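Local coordinates for protein serpin B3 (Homo sapiens, PDB 4ZK0) that probably inhibits proteases as a serpin, its exposed reactive-centre loop being cleaved and then inserting into the central sheet with the enzyme attached, at residues Met212-Thr217 against Asp281-Arg286. Numbering follows the deposited sequence.
Sequences MMRQYT and DLHLPR. With ZN (zinc ion), chain B.
A surface zinc site sits on the antiparallel ladder formed by strands 206-224 and 276-294, where R214 and Y216 line up with H283 and D281. The protein ligands among these residues both come from strand 276-294: H283 NE2 binds zinc at 2.1 Å and D281 grips it through both carboxylate oxygens, alongside a water. Two residues apart, they point to the same face of the sheet. D281 CG stands anti to the backbone N (chi1 -176°), carrying the carboxylate to the metal, and OD2 is also hydrogen-bonded to H364, whose ring stacks with that of H283.

R214 lies alongside H283 and points the same way; its CG sits over one face of the imidazole, 3.6 Å from the ring centroid, in a CH-pi contact. Its guanidinium stands almost perpendicular to that ring, and NH2 donates a hydrogen bond to D194 O. At the Y216-D281 pair, the tyrosine ring turns an edge to D281 CA, with CD1 3.6 Å from that atom.

Farther along, the M212 side chain bends back so that SD rests 3.4 Å from P285 N, while its CG meets H283 CB. On the other face, M213 CE packs 3.9 Å from L284 CD2. Beyond the pairs, the R286 and M213 side chains cross at about a right angle, CG meeting CG; the R286 guanidinium continues to a salt bridge with E338.

Two pairs of backbone bonds join M213 with L284 and Q215 with L282, including L282 N to Q215 O at 2.8 Å. Between them, H283 CA makes a CA-H...O contact with M213 O at 3.2 Å. This is the antiparallel ladder of serpin sheet C, which strand 361-364 extends in parallel, following disordered residues consistent with the reactive-centre loop.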
loop_
_atom_site.group_PDB
_atom_site.type_symbol
_atom_site.label_atom_id
_atom_site.label_comp_id
_atom_site.label_asym_id
_atom_site.label_seq_id
_atom_site.Cartn_x
_atom_site.Cartn_y
_atom_site.Cartn_z
ATOM N N MET A 212 -2.409 24.935 -5.310
ATOM C CA MET A 212 -3.757 24.381 -5.428
ATOM C C MET A 212 -4.200 24.276 -6.872
ATOM O O MET A 212 -4.309 25.269 -7.561
ATOM C CB MET A 212 -4.780 25.212 -4.652
ATOM C CG MET A 212 -6.136 24.495 -4.528
ATOM S SD MET A 212 -6.018 23.027 -3.463
ATOM C CE MET A 212 -5.837 23.735 -1.855
ATOM N N MET A 213 -4.454 23.045 -7.315
ATOM C CA MET A 213 -4.911 22.781 -8.663
ATOM C C MET A 213 -6.414 22.944 -8.623
ATOM O O MET A 213 -7.049 22.655 -7.607
ATOM C CB MET A 213 -4.540 21.349 -9.115
ATOM C CG MET A 213 -3.054 21.025 -8.972
ATOM S SD MET A 213 -2.706 19.371 -9.616
ATOM C CE MET A 213 -3.691 18.375 -8.475
ATOM N N ARG A 214 -6.994 23.362 -9.732
ATOM C CA ARG A 214 -8.436 23.650 -9.748
ATOM C C ARG A 214 -9.064 23.277 -11.074
ATOM O O ARG A 214 -8.505 23.561 -12.149
ATOM C CB ARG A 214 -8.732 25.127 -9.486
ATOM C CG ARG A 214 -8.135 25.636 -8.200
ATOM C CD ARG A 214 -8.335 27.140 -8.088
ATOM N NE ARG A 214 -7.437 27.844 -8.959
ATOM C CZ ARG A 214 -7.544 29.130 -9.302
ATOM N NH1 ARG A 214 -8.571 29.878 -8.913
ATOM N NH2 ARG A 214 -6.628 29.673 -10.091
ATOM N N GLN A 215 -10.262 22.729 -10.959
ATOM C CA GLN A 215 -10.992 22.191 -12.086
ATOM C C GLN A 215 -12.480 22.231 -11.772
ATOM O O GLN A 215 -12.869 21.973 -10.644
ATOM C CB GLN A 215 -10.591 20.717 -12.222
ATOM C CG GLN A 215 -10.695 20.200 -13.586
ATOM C CD GLN A 215 -10.472 18.713 -13.596
ATOM O OE1 GLN A 215 -9.580 18.199 -12.950
ATOM N NE2 GLN A 215 -11.291 18.022 -14.334
ATOM N N TYR A 216 -13.308 22.443 -12.775
ATOM C CA TYR A 216 -14.735 22.384 -12.576
ATOM C C TYR A 216 -15.292 21.422 -13.595
ATOM O O TYR A 216 -15.388 21.751 -14.770
ATOM C CB TYR A 216 -15.357 23.776 -12.732
ATOM C CG TYR A 216 -16.861 23.805 -12.491
ATOM C CD1 TYR A 216 -17.361 23.684 -11.213
ATOM C CD2 TYR A 216 -17.771 23.948 -13.548
ATOM C CE1 TYR A 216 -18.718 23.696 -10.967
ATOM C CE2 TYR A 216 -19.143 23.973 -13.310
ATOM C CZ TYR A 216 -19.603 23.845 -12.010
ATOM O OH TYR A 216 -20.936 23.868 -11.705
ATOM N N THR A 217 -15.631 20.211 -13.174
ATOM C CA THR A 217 -16.095 19.205 -14.111
ATOM C C THR A 217 -16.931 18.270 -13.304
ATOM O O THR A 217 -16.966 18.386 -12.082
ATOM C CB THR A 217 -14.938 18.450 -14.808
ATOM O OG1 THR A 217 -14.205 17.654 -13.860
ATOM C CG2 THR A 217 -13.989 19.422 -15.506
ATOM N N ASP A 281 -16.637 21.853 -8.288
ATOM C CA ASP A 281 -15.496 22.717 -8.250
ATOM C C ASP A 281 -14.447 22.048 -7.326
ATOM O O ASP A 281 -14.497 22.155 -6.088
ATOM C CB ASP A 281 -15.909 24.106 -7.716
ATOM C CG ASP A 281 -14.758 25.088 -7.736
ATOM O OD1 ASP A 281 -13.911 24.983 -8.638
ATOM O OD2 ASP A 281 -14.698 25.958 -6.860
ATOM N N LEU A 282 -13.491 21.387 -7.966
ATOM C CA LEU A 282 -12.522 20.606 -7.293
ATOM C C LEU A 282 -11.261 21.390 -7.191
ATOM O O LEU A 282 -10.691 21.770 -8.214
ATOM C CB LEU A 282 -12.284 19.336 -8.057
ATOM C CG LEU A 282 -11.118 18.463 -7.594
ATOM C CD1 LEU A 282 -11.277 17.926 -6.193
ATOM C CD2 LEU A 282 -10.930 17.339 -8.575
ATOM N N HIS A 283 -10.828 21.605 -5.953
ATOM C CA HIS A 283 -9.545 22.187 -5.664
ATOM C C HIS A 283 -8.737 21.080 -4.988
ATOM O O HIS A 283 -9.081 20.606 -3.885
ATOM C CB HIS A 283 -9.683 23.358 -4.699
ATOM C CG HIS A 283 -10.301 24.579 -5.296
ATOM N ND1 HIS A 283 -10.149 25.828 -4.720
ATOM C CD2 HIS A 283 -11.029 24.758 -6.415
ATOM C CE1 HIS A 283 -10.794 26.715 -5.450
ATOM N NE2 HIS A 283 -11.329 26.099 -6.486
ATOM N N LEU A 284 -7.673 20.652 -5.650
ATOM C CA LEU A 284 -6.839 19.579 -5.125
ATOM C C LEU A 284 -5.366 20.033 -5.178
ATOM O O LEU A 284 -4.868 20.442 -6.231
ATOM C CB LEU A 284 -7.046 18.333 -5.983
ATOM C CG LEU A 284 -6.311 17.068 -5.539
ATOM C CD1 LEU A 284 -6.936 16.382 -4.311
ATOM C CD2 LEU A 284 -6.231 16.086 -6.692
ATOM N N PRO A 285 -4.677 19.975 -4.059
ATOM C CA PRO A 285 -3.273 20.381 -4.056
ATOM C C PRO A 285 -2.332 19.491 -4.912
ATOM O O PRO A 285 -2.532 18.264 -5.032
ATOM C CB PRO A 285 -2.874 20.270 -2.591
ATOM C CG PRO A 285 -3.817 19.352 -1.983
ATOM C CD PRO A 285 -5.077 19.356 -2.789
ATOM N N ARG A 286 -1.317 20.136 -5.489
ATOM C CA ARG A 286 -0.137 19.440 -5.963
ATOM C C ARG A 286 0.512 18.973 -4.715
ATOM O O ARG A 286 0.742 19.777 -3.801
ATOM C CB ARG A 286 0.828 20.394 -6.680
ATOM C CG ARG A 286 0.464 20.666 -8.109
ATOM C CD ARG A 286 1.470 21.632 -8.790
ATOM N NE ARG A 286 2.852 21.133 -8.764
ATOM C CZ ARG A 286 3.461 20.437 -9.727
ATOM N NH1 ARG A 286 2.859 20.135 -10.864
ATOM N NH2 ARG A 286 4.719 20.055 -9.562
HETATM ZN ZN ZN B . -12.633 26.671 -8.074
HETATM O O HOH W 1 -11.981 26.402 -10.263
#